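Long-range contacts in signal recognition particle 19 kDa protein (Pyrococcus furiosus, PDB 3DLU), which probably binds 7S RNA directly and mediates the binding of SRP54 as part of the archaeal signal recognition particle: residues R3-P8 / Y79-S84; E42-K47 / K86-K91; F46-V51 / I73-P78. One frame throughout, in Å; residues are numbered along the deposited sequence.

Interaction 1: residues R3-P8 / Y79-S84; sequences RFVVWP and YGKSKS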
loop_
_atom_site.group_PDB
_atom_site.type_symbol
_atom_site.label_atom_id
_atom_site.label_comp_id
_atom_site.label_asym_id
_atom_site.label_seq_id
_atom_site.Cartn_x
_atom_site.Cartn_y
_atom_site.Cartn_z
ATOM N N ARG A 3 0.613 -14.390 -15.633
ATOM C CA ARG A 3 0.524 -13.558 -14.449
ATOM C C ARG A 3 -0.202 -12.254 -14.799
ATOM O O ARG A 3 0.048 -11.665 -15.843
ATOM C CB ARG A 3 1.934 -13.270 -13.941
ATOM C CG ARG A 3 2.014 -12.537 -12.632
ATOM C CD ARG A 3 3.482 -12.370 -12.241
ATOM N NE ARG A 3 4.106 -13.644 -11.885
ATOM C CZ ARG A 3 5.229 -13.743 -11.176
ATOM N NH1 ARG A 3 5.842 -12.644 -10.753
ATOM N NH2 ARG A 3 5.735 -14.936 -10.874
ATOM N N PHE A 4 -1.120 -11.822 -13.941
ATOM C CA PHE A 4 -1.846 -10.575 -14.183
ATOM C C PHE A 4 -2.390 -10.010 -12.884
ATOM O O PHE A 4 -2.409 -10.690 -11.856
ATOM C CB PHE A 4 -2.986 -10.779 -15.197
ATOM C CG PHE A 4 -3.927 -11.893 -14.829
ATOM C CD1 PHE A 4 -3.755 -13.167 -15.353
ATOM C CD2 PHE A 4 -4.963 -11.676 -13.934
ATOM C CE1 PHE A 4 -4.610 -14.203 -14.998
ATOM C CE2 PHE A 4 -5.826 -12.711 -13.570
ATOM C CZ PHE A 4 -5.651 -13.972 -14.103
ATOM N N VAL A 5 -2.844 -8.765 -12.939
ATOM C CA VAL A 5 -3.419 -8.111 -11.785
ATOM C C VAL A 5 -4.935 -8.319 -11.753
ATOM O O VAL A 5 -5.590 -8.361 -12.793
ATOM C CB VAL A 5 -3.090 -6.595 -11.785
ATOM C CG1 VAL A 5 -3.704 -5.902 -13.007
ATOM C CG2 VAL A 5 -3.561 -5.942 -10.499
ATOM N N VAL A 6 -5.470 -8.487 -10.552
ATOM C CA VAL A 6 -6.911 -8.419 -10.322
ATOM C C VAL A 6 -7.202 -7.211 -9.441
ATOM O O VAL A 6 -6.662 -7.064 -8.340
ATOM C CB VAL A 6 -7.459 -9.700 -9.684
ATOM C CG1 VAL A 6 -8.968 -9.561 -9.396
ATOM C CG2 VAL A 6 -7.200 -10.904 -10.599
ATOM N N TRP A 7 -8.039 -6.322 -9.951
ATOM C CA TRP A 7 -8.459 -5.151 -9.210
ATOM C C TRP A 7 -9.931 -5.427 -8.829
ATOM O O TRP A 7 -10.748 -5.716 -9.707
ATOM C CB TRP A 7 -8.270 -3.912 -10.110
ATOM C CG TRP A 7 -8.808 -2.635 -9.551
ATOM C CD1 TRP A 7 -8.585 -2.125 -8.305
ATOM C CD2 TRP A 7 -9.628 -1.679 -10.236
ATOM N NE1 TRP A 7 -9.243 -0.917 -8.161
ATOM C CE2 TRP A 7 -9.886 -0.623 -9.336
ATOM C CE3 TRP A 7 -10.177 -1.618 -11.521
ATOM C CZ2 TRP A 7 -10.671 0.487 -9.683
ATOM C CZ3 TRP A 7 -10.960 -0.514 -11.865
ATOM C CH2 TRP A 7 -11.197 0.518 -10.942
ATOM N N PRO A 8 -10.254 -5.430 -7.523
ATOM C CA PRO A 8 -11.579 -5.911 -7.094
ATOM C C PRO A 8 -12.745 -5.254 -7.848
ATOM O O PRO A 8 -13.759 -5.906 -8.098
ATOM C CB PRO A 8 -11.613 -5.538 -5.607
ATOM C CG PRO A 8 -10.164 -5.643 -5.189
ATOM C CD PRO A 8 -9.420 -5.042 -6.368
ATOM N N TYR A 79 -5.706 -19.826 -17.011
ATOM C CA TYR A 79 -6.695 -19.193 -17.889
ATOM C C TYR A 79 -6.365 -17.730 -18.122
ATOM O O TYR A 79 -5.612 -17.134 -17.362
ATOM C CB TYR A 79 -8.097 -19.303 -17.290
ATOM C CG TYR A 79 -8.436 -20.700 -16.831
ATOM C CD1 TYR A 79 -8.682 -21.708 -17.748
ATOM C CD2 TYR A 79 -8.491 -21.015 -15.482
ATOM C CE1 TYR A 79 -8.979 -22.990 -17.332
ATOM C CE2 TYR A 79 -8.785 -22.293 -15.057
ATOM C CZ TYR A 79 -9.030 -23.277 -15.986
ATOM O OH TYR A 79 -9.329 -24.554 -15.569
ATOM N N GLY A 80 -6.947 -17.155 -19.168
ATOM C CA GLY A 80 -6.800 -15.732 -19.419
ATOM C C GLY A 80 -7.509 -14.944 -18.336
ATOM O O GLY A 80 -8.336 -15.488 -17.605
ATOM N N LYS A 81 -7.195 -13.659 -18.229
ATOM C CA LYS A 81 -7.744 -12.855 -17.151
ATOM C C LYS A 81 -9.280 -12.823 -17.157
ATOM O O LYS A 81 -9.900 -12.956 -16.111
ATOM C CB LYS A 81 -7.187 -11.431 -17.185
ATOM C CG LYS A 81 -7.841 -10.492 -16.171
ATOM C CD LYS A 81 -7.087 -9.173 -16.068
ATOM C CE LYS A 81 -7.821 -8.177 -15.183
ATOM N NZ LYS A 81 -6.987 -6.974 -14.902
ATOM N N SER A 82 -9.890 -12.641 -18.324
ATOM C CA SER A 82 -11.340 -12.501 -18.376
ATOM C C SER A 82 -12.037 -13.736 -17.785
ATOM O O SER A 82 -12.941 -13.620 -16.955
ATOM C CB SER A 82 -11.810 -12.237 -19.808
ATOM O OG SER A 82 -13.217 -12.088 -19.846
ATOM N N LYS A 83 -11.607 -14.923 -18.196
ATOM C CA LYS A 83 -12.192 -16.145 -17.658
ATOM C C LYS A 83 -11.867 -16.329 -16.175
ATOM O O LYS A 83 -12.702 -16.803 -15.406
ATOM C CB LYS A 83 -11.748 -17.372 -18.456
ATOM C CG LYS A 83 -12.222 -18.689 -17.858
ATOM C CD LYS A 83 -13.748 -18.719 -17.698
ATOM C CE LYS A 83 -14.232 -20.102 -17.272
ATOM N NZ LYS A 83 -15.713 -20.165 -17.030
ATOM N N SER A 84 -10.651 -15.973 -15.776
ATOM C CA SER A 84 -10.266 -16.075 -14.370
ATOM C C SER A 84 -11.129 -15.172 -13.474
ATOM O O SER A 84 -11.485 -15.558 -12.368
ATOM C CB SER A 84 -8.776 -15.731 -14.196
ATOM O OG SER A 84 -7.950 -16.647 -14.907
#
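The aliphatic chain of Lys-81 lies across one face of the Phe-4 ring, its CB 3.9 Å from the ring centroid and 9° off the ring normal, a CH-pi contact centred on the face. CG and CD carry the overlap outward past the CD2 side of the ring, with Lys-81 CG 3.8 Å from Phe-4 CD2. Phe-4 can meet the helix start this way because its CG sits between the backbone N and the carbonyl carbon (chi1 54°). The far end of the ring reaches the first helical turn, where Phe-4 CZ is 3.6 Å from Ser-84 CB.

Lys-81 is fully extended, and its NZ runs beyond the ring to give a 2.9 Å hydrogen bond to Val-5 O, reached from a position tilted 31° out of the carbonyl plane. The same ammonium forms a salt bridge with Glu-10. With an alanine here, Val-5 O and Glu-10 would probably lose their ammonium partner and Phe-4 CD2 its methylene cover, although the CB over the ring would stay. Gly-80 is the N-cap of helix 81-100; its O accepts from Ser-84 N and, above the carbonyl plane, from Ser-84 OG, which also bonds Ser-77 OG. One lysine thus does two jobs in fastening strand 3-6 to the helix start: apolar methylenes cover an aromatic face while the charge is spent on a backbone carbonyl and a carboxylate.

Interaction 2: residues E42-K47 / K86-K91; sequences EELKFK and KLIAQK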
loop_
_atom_site.group_PDB
_atom_site.type_symbol
_atom_site.label_atom_id
_atom_site.label_comp_id
_atom_site.label_asym_id
_atom_site.label_seq_id
_atom_site.Cartn_x
_atom_site.Cartn_y
_atom_site.Cartn_z
ATOM N N GLU A 42 -7.146 -19.224 -4.439
ATOM C CA GLU A 42 -6.512 -20.392 -3.839
ATOM C C GLU A 42 -7.382 -21.623 -4.066
ATOM O O GLU A 42 -6.893 -22.680 -4.464
ATOM C CB GLU A 42 -6.274 -20.153 -2.354
ATOM C CG GLU A 42 -5.148 -19.147 -2.074
ATOM C CD GLU A 42 -5.069 -18.738 -0.612
ATOM O OE1 GLU A 42 -6.036 -19.002 0.138
ATOM O OE2 GLU A 42 -4.040 -18.146 -0.216
ATOM N N GLU A 43 -8.684 -21.481 -3.841
ATOM C CA GLU A 43 -9.587 -22.592 -4.092
ATOM C C GLU A 43 -9.578 -23.020 -5.557
ATOM O O GLU A 43 -9.736 -24.209 -5.855
ATOM C CB GLU A 43 -11.013 -22.286 -3.615
ATOM C CG GLU A 43 -11.209 -22.478 -2.121
ATOM C CD GLU A 43 -12.564 -23.080 -1.780
ATOM O OE1 GLU A 43 -13.287 -23.500 -2.715
ATOM O OE2 GLU A 43 -12.905 -23.139 -0.577
ATOM N N LEU A 44 -9.378 -22.058 -6.458
ATOM C CA LEU A 44 -9.333 -22.317 -7.900
ATOM C C LEU A 44 -7.963 -22.828 -8.357
ATOM O O LEU A 44 -7.763 -23.096 -9.548
ATOM C CB LEU A 44 -9.683 -21.048 -8.691
ATOM C CG LEU A 44 -11.138 -20.588 -8.503
ATOM C CD1 LEU A 44 -11.333 -19.141 -8.940
ATOM C CD2 LEU A 44 -12.089 -21.528 -9.245
ATOM N N LYS A 45 -7.041 -22.938 -7.407
ATOM C CA LYS A 45 -5.668 -23.406 -7.663
ATOM C C LYS A 45 -4.838 -22.393 -8.446
ATOM O O LYS A 45 -3.922 -22.763 -9.180
ATOM C CB LYS A 45 -5.654 -24.739 -8.405
ATOM C CG LYS A 45 -6.651 -25.753 -7.900
ATOM C CD LYS A 45 -6.113 -26.675 -6.860
ATOM C CE LYS A 45 -6.846 -28.010 -6.970
ATOM N NZ LYS A 45 -6.596 -28.890 -5.817
ATOM N N PHE A 46 -5.166 -21.118 -8.311
ATOM C CA PHE A 46 -4.348 -20.085 -8.914
ATOM C C PHE A 46 -3.222 -19.828 -7.933
ATOM O O PHE A 46 -3.328 -20.176 -6.759
ATOM C CB PHE A 46 -5.147 -18.795 -9.142
ATOM C CG PHE A 46 -6.307 -18.938 -10.098
ATOM C CD1 PHE A 46 -6.426 -20.046 -10.926
ATOM C CD2 PHE A 46 -7.253 -17.931 -10.199
ATOM C CE1 PHE A 46 -7.489 -20.163 -11.815
ATOM C CE2 PHE A 46 -8.325 -18.035 -11.094
ATOM C CZ PHE A 46 -8.443 -19.148 -11.896
ATOM N N LYS A 47 -2.129 -19.248 -8.395
ATOM C CA LYS A 47 -1.053 -18.934 -7.469
ATOM C C LYS A 47 -1.102 -17.450 -7.146
ATOM O O LYS A 47 -1.188 -16.627 -8.052
ATOM C CB LYS A 47 0.301 -19.315 -8.067
ATOM C CG LYS A 47 1.462 -19.010 -7.140
ATOM C CD LYS A 47 2.776 -19.489 -7.729
ATOM C CE LYS A 47 3.887 -19.437 -6.685
ATOM N NZ LYS A 47 5.220 -19.737 -7.275
ATOM N N LYS A 86 -14.216 -14.232 -14.034
ATOM C CA LYS A 86 -15.532 -14.885 -13.924
ATOM C C LYS A 86 -15.493 -16.062 -12.935
ATOM O O LYS A 86 -16.384 -16.216 -12.090
ATOM C CB LYS A 86 -16.024 -15.352 -15.297
ATOM C CG LYS A 86 -16.383 -14.201 -16.252
ATOM C CD LYS A 86 -16.566 -14.719 -17.676
ATOM C CE LYS A 86 -16.805 -13.581 -18.652
ATOM N NZ LYS A 86 -16.722 -14.053 -20.057
ATOM N N LEU A 87 -14.455 -16.892 -13.026
ATOM C CA LEU A 87 -14.321 -18.028 -12.122
ATOM C C LEU A 87 -14.229 -17.547 -10.682
ATOM O O LEU A 87 -14.827 -18.135 -9.778
ATOM C CB LEU A 87 -13.073 -18.845 -12.462
ATOM C CG LEU A 87 -13.154 -19.664 -13.749
ATOM C CD1 LEU A 87 -11.753 -20.123 -14.140
ATOM C CD2 LEU A 87 -14.082 -20.855 -13.518
ATOM N N ILE A 88 -13.458 -16.483 -10.471
ATOM C CA ILE A 88 -13.276 -15.928 -9.137
ATOM C C ILE A 88 -14.592 -15.382 -8.584
ATOM O O ILE A 88 -14.958 -15.671 -7.440
ATOM C CB ILE A 88 -12.203 -14.826 -9.143
ATOM C CG1 ILE A 88 -10.827 -15.465 -9.288
ATOM C CG2 ILE A 88 -12.260 -13.989 -7.856
ATOM C CD1 ILE A 88 -9.707 -14.448 -9.527
ATOM N N ALA A 89 -15.302 -14.608 -9.405
ATOM C CA ALA A 89 -16.586 -14.040 -8.994
ATOM C C ALA A 89 -17.570 -15.143 -8.587
ATOM O O ALA A 89 -18.205 -15.075 -7.517
ATOM C CB ALA A 89 -17.175 -13.170 -10.116
ATOM N N GLN A 90 -17.681 -16.171 -9.421
ATOM C CA GLN A 90 -18.637 -17.240 -9.150
ATOM C C GLN A 90 -18.237 -18.051 -7.915
ATOM O O GLN A 90 -19.094 -18.512 -7.163
ATOM C CB GLN A 90 -18.855 -18.117 -10.386
ATOM C CG GLN A 90 -19.957 -19.183 -10.228
ATOM C CD GLN A 90 -21.337 -18.618 -9.865
ATOM O OE1 GLN A 90 -21.600 -17.425 -9.996
ATOM N NE2 GLN A 90 -22.227 -19.496 -9.421
ATOM N N LYS A 91 -16.934 -18.188 -7.681
ATOM C CA LYS A 91 -16.456 -18.860 -6.483
ATOM C C LYS A 91 -16.793 -18.048 -5.224
ATOM O O LYS A 91 -17.172 -18.614 -4.191
ATOM C CB LYS A 91 -14.950 -19.112 -6.585
ATOM C CG LYS A 91 -14.344 -19.741 -5.348
ATOM C CD LYS A 91 -14.876 -21.149 -5.122
ATOM C CE LYS A 91 -14.796 -21.975 -6.393
ATOM N NZ LYS A 91 -15.130 -23.402 -6.095
#
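Leu-44 makes the central apolar contact here, pushing its branched end against helix 81-100 just as the chain leaves helix 34-43. Its two methyls divide the work. CD1 packs 3.7 Å from Ile-88 CG1 and also meets Leu-87 CB, whereas CD2 rests 4.0 Å from Lys-91 CE, the two chains running antiparallel past one another.

The aromatic contacts come from Phe-46. Leu-87 CD1 approaches the edge of its ring near the ring plane, 4.1 Å from Phe-46 CZ, the leucine standing roughly perpendicular to the phenylalanine. Ile-88 CG1 comes in obliquely, 4.0 Å from Phe-46 CE2. One face of the ring is covered from within its own segment by Leu-44 CB, centred 3.8 Å above the plane, so leucine and phenylalanine meet the helix as a single apolar surface.

Electrostatic contact is confined to the margin. Glu-43 OE1 and Lys-91 NZ form a long salt bridge of 3.9 Å, with Lys-91 CD slightly nearer the same oxygen. Lys-91 turns back at chi2 and chi3 (66° and 49°), which brings its CE over Leu-44 and its ammonium toward the glutamate; that ammonium also has a salt bridge with Glu-94 one turn further along its helix.

Lys-45, with positive phi, ends helix 34-43 in a Schellman motif; Leu-44 before it and Phe-46 after it both direct their CB toward helix 81-100. The contact thus packs the C-terminal end of helix 34-43, and the link to strand 47-56, against that helix. With no hydrogen bond across the two segments, their cohesion is chiefly hydrophobic, and the loose, shared ion pair probably adds only modestly near exposed Glu-43.

Interaction 3: residues F46-V51 / I73-P78; sequences FKVIRV and IVLESP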
loop_
_atom_site.group_PDB
_atom_site.type_symbol
_atom_site.label_atom_id
_atom_site.label_comp_id
_atom_site.label_asym_id
_atom_site.label_seq_id
_atom_site.Cartn_x
_atom_site.Cartn_y
_atom_site.Cartn_z
ATOM N N PHE A 46 -5.166 -21.118 -8.311
ATOM C CA PHE A 46 -4.348 -20.085 -8.914
ATOM C C PHE A 46 -3.222 -19.828 -7.933
ATOM O O PHE A 46 -3.328 -20.176 -6.759
ATOM C CB PHE A 46 -5.147 -18.795 -9.142
ATOM C CG PHE A 46 -6.307 -18.938 -10.098
ATOM C CD1 PHE A 46 -6.426 -20.046 -10.926
ATOM C CD2 PHE A 46 -7.253 -17.931 -10.199
ATOM C CE1 PHE A 46 -7.489 -20.163 -11.815
ATOM C CE2 PHE A 46 -8.325 -18.035 -11.094
ATOM C CZ PHE A 46 -8.443 -19.148 -11.896
ATOM N N LYS A 47 -2.129 -19.248 -8.395
ATOM C CA LYS A 47 -1.053 -18.934 -7.469
ATOM C C LYS A 47 -1.102 -17.450 -7.146
ATOM O O LYS A 47 -1.188 -16.627 -8.052
ATOM C CB LYS A 47 0.301 -19.315 -8.067
ATOM C CG LYS A 47 1.462 -19.010 -7.140
ATOM C CD LYS A 47 2.776 -19.489 -7.729
ATOM C CE LYS A 47 3.887 -19.437 -6.685
ATOM N NZ LYS A 47 5.220 -19.737 -7.275
ATOM N N VAL A 48 -1.071 -17.121 -5.857
ATOM C CA VAL A 48 -1.070 -15.729 -5.416
ATOM C C VAL A 48 0.354 -15.192 -5.262
ATOM O O VAL A 48 1.158 -15.729 -4.492
ATOM C CB VAL A 48 -1.852 -15.558 -4.105
ATOM C CG1 VAL A 48 -1.887 -14.109 -3.688
ATOM C CG2 VAL A 48 -3.268 -16.099 -4.277
ATOM N N ILE A 49 0.639 -14.129 -6.006
ATOM C CA ILE A 49 1.968 -13.523 -6.103
ATOM C C ILE A 49 2.121 -12.291 -5.194
ATOM O O ILE A 49 3.125 -12.148 -4.484
ATOM C CB ILE A 49 2.268 -13.136 -7.571
ATOM C CG1 ILE A 49 2.168 -14.364 -8.492
ATOM C CG2 ILE A 49 3.620 -12.436 -7.709
ATOM C CD1 ILE A 49 3.038 -15.546 -8.048
ATOM N N ARG A 50 1.135 -11.396 -5.228
ATOM C CA ARG A 50 1.124 -10.207 -4.361
ATOM C C ARG A 50 -0.297 -9.886 -3.918
ATOM O O ARG A 50 -1.225 -9.995 -4.706
ATOM C CB ARG A 50 1.677 -8.973 -5.088
ATOM C CG ARG A 50 1.483 -7.667 -4.273
ATOM C CD ARG A 50 2.088 -6.432 -4.948
ATOM N NE ARG A 50 2.227 -5.298 -4.025
ATOM C CZ ARG A 50 1.712 -4.085 -4.227
ATOM N NH1 ARG A 50 1.004 -3.826 -5.318
ATOM N NH2 ARG A 50 1.914 -3.116 -3.336
ATOM N N VAL A 51 -0.460 -9.476 -2.669
ATOM C CA VAL A 51 -1.749 -8.973 -2.194
ATOM C C VAL A 51 -1.522 -7.649 -1.495
ATOM O O VAL A 51 -0.753 -7.584 -0.552
ATOM C CB VAL A 51 -2.389 -9.933 -1.174
ATOM C CG1 VAL A 51 -3.787 -9.442 -0.767
ATOM C CG2 VAL A 51 -2.453 -11.333 -1.731
ATOM N N ILE A 73 -4.506 -7.595 -6.393
ATOM C CA ILE A 73 -3.928 -8.920 -6.222
ATOM C C ILE A 73 -3.208 -9.244 -7.508
ATOM O O ILE A 73 -3.742 -9.026 -8.590
ATOM C CB ILE A 73 -5.007 -10.019 -5.989
ATOM C CG1 ILE A 73 -5.930 -9.682 -4.809
ATOM C CG2 ILE A 73 -4.337 -11.366 -5.752
ATOM C CD1 ILE A 73 -7.126 -8.809 -5.165
ATOM N N VAL A 74 -1.982 -9.744 -7.402
ATOM C CA VAL A 74 -1.301 -10.288 -8.558
ATOM C C VAL A 74 -1.416 -11.798 -8.444
ATOM O O VAL A 74 -1.114 -12.369 -7.397
ATOM C CB VAL A 74 0.189 -9.880 -8.577
ATOM C CG1 VAL A 74 0.882 -10.525 -9.756
ATOM C CG2 VAL A 74 0.319 -8.347 -8.640
ATOM N N LEU A 75 -1.879 -12.424 -9.529
ATOM C CA LEU A 75 -2.147 -13.856 -9.583
ATOM C C LEU A 75 -1.510 -14.516 -10.811
ATOM O O LEU A 75 -1.203 -13.846 -11.793
ATOM C CB LEU A 75 -3.662 -14.094 -9.641
ATOM C CG LEU A 75 -4.534 -13.685 -8.457
ATOM C CD1 LEU A 75 -6.008 -13.895 -8.789
ATOM C CD2 LEU A 75 -4.139 -14.468 -7.207
ATOM N N GLU A 76 -1.309 -15.833 -10.748
ATOM C CA GLU A 76 -0.988 -16.610 -11.936
ATOM C C GLU A 76 -2.092 -17.636 -12.130
ATOM O O GLU A 76 -2.503 -18.285 -11.174
ATOM C CB GLU A 76 0.362 -17.317 -11.774
ATOM C CG GLU A 76 1.525 -16.392 -11.992
ATOM C CD GLU A 76 2.870 -17.058 -11.742
ATOM O OE1 GLU A 76 2.910 -18.111 -11.080
ATOM O OE2 GLU A 76 3.882 -16.514 -12.215
ATOM N N SER A 77 -2.558 -17.791 -13.363
ATOM C CA SER A 77 -3.663 -18.703 -13.641
ATOM C C SER A 77 -3.434 -19.361 -14.998
ATOM O O SER A 77 -2.861 -18.740 -15.884
ATOM C CB SER A 77 -4.971 -17.899 -13.658
ATOM O OG SER A 77 -6.022 -18.587 -14.312
ATOM N N PRO A 78 -3.894 -20.614 -15.164
ATOM C CA PRO A 78 -3.837 -21.297 -16.463
ATOM C C PRO A 78 -4.774 -20.650 -17.481
ATOM O O PRO A 78 -4.659 -20.918 -18.675
ATOM C CB PRO A 78 -4.345 -22.715 -16.157
ATOM C CG PRO A 78 -4.723 -22.742 -14.720
ATOM C CD PRO A 78 -4.663 -21.368 -14.158
#
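The beta hairpin of strands 47-56 and 68-76 is built here around a classic beta bulge, in which Ile-49 and Arg-50 both face Val-74. Val-74 O accepts from Ile-49 N at 2.8 Å and from Arg-50 N at 3.3 Å, both donors arriving from the same face of the carbonyl plane. Val-74 N returns a bond to Arg-50 O within the bulge, and before it Lys-47 and Glu-76 exchange two backbone bonds.

At the bulge, Val-74 CG1 lies anti to the backbone N (chi1 177°), which sets it 3.7 Å from Ile-49 CB, while CG2 meets Arg-50 CB. On the other face, Val-48 and Leu-75 run alongside each other. Back on the face of Val-74, Lys-47 CD lies 3.6 Å from Glu-76 OE1; the carboxylate's salt bridge is to Arg-3. At the strand end Ser-77 covers a face of the Phe-46 ring, its CB 3.8 Å from the centroid in a CH-pi contact and its OG, hydrogen-bonded with Ser-84 OG, offset toward the rim. The Arg-50 guanidinium pairs with Asp-54 of the third subunit and Glu-52 of the second subunit.

Within this chain strand 68-76 is central, flanked by 3-6 and 47-56, and at Val-51 the sheet runs on antiparallel into a strand of the third subunit. Helix 34-43 covers the face of Val-51, Ile-73 and Leu-75, where Ile-88 of helix 81-100 joins Leu-75.

The centres of the three contacts lie about 9 to 10 Å apart, and together they tie a three-stranded antiparallel sheet to two helices. Interaction 3 joins strand 68-76, central within this chain, to strand 47-56 and is nested inside the loop closed by interaction 1, which brings strand 3-6 to the start of helix 81-100. Interaction 2 uses the next turns of that helix and shares Phe-46 and Lys-47 with interaction 3. Interactions 1 and 2 cross along the chain and touch through Tyr-79 and Leu-87. Sequence-distant elements are thereby interlocked into a compact alpha+beta fold, its elements following as strand, helix, strand, strand, helix.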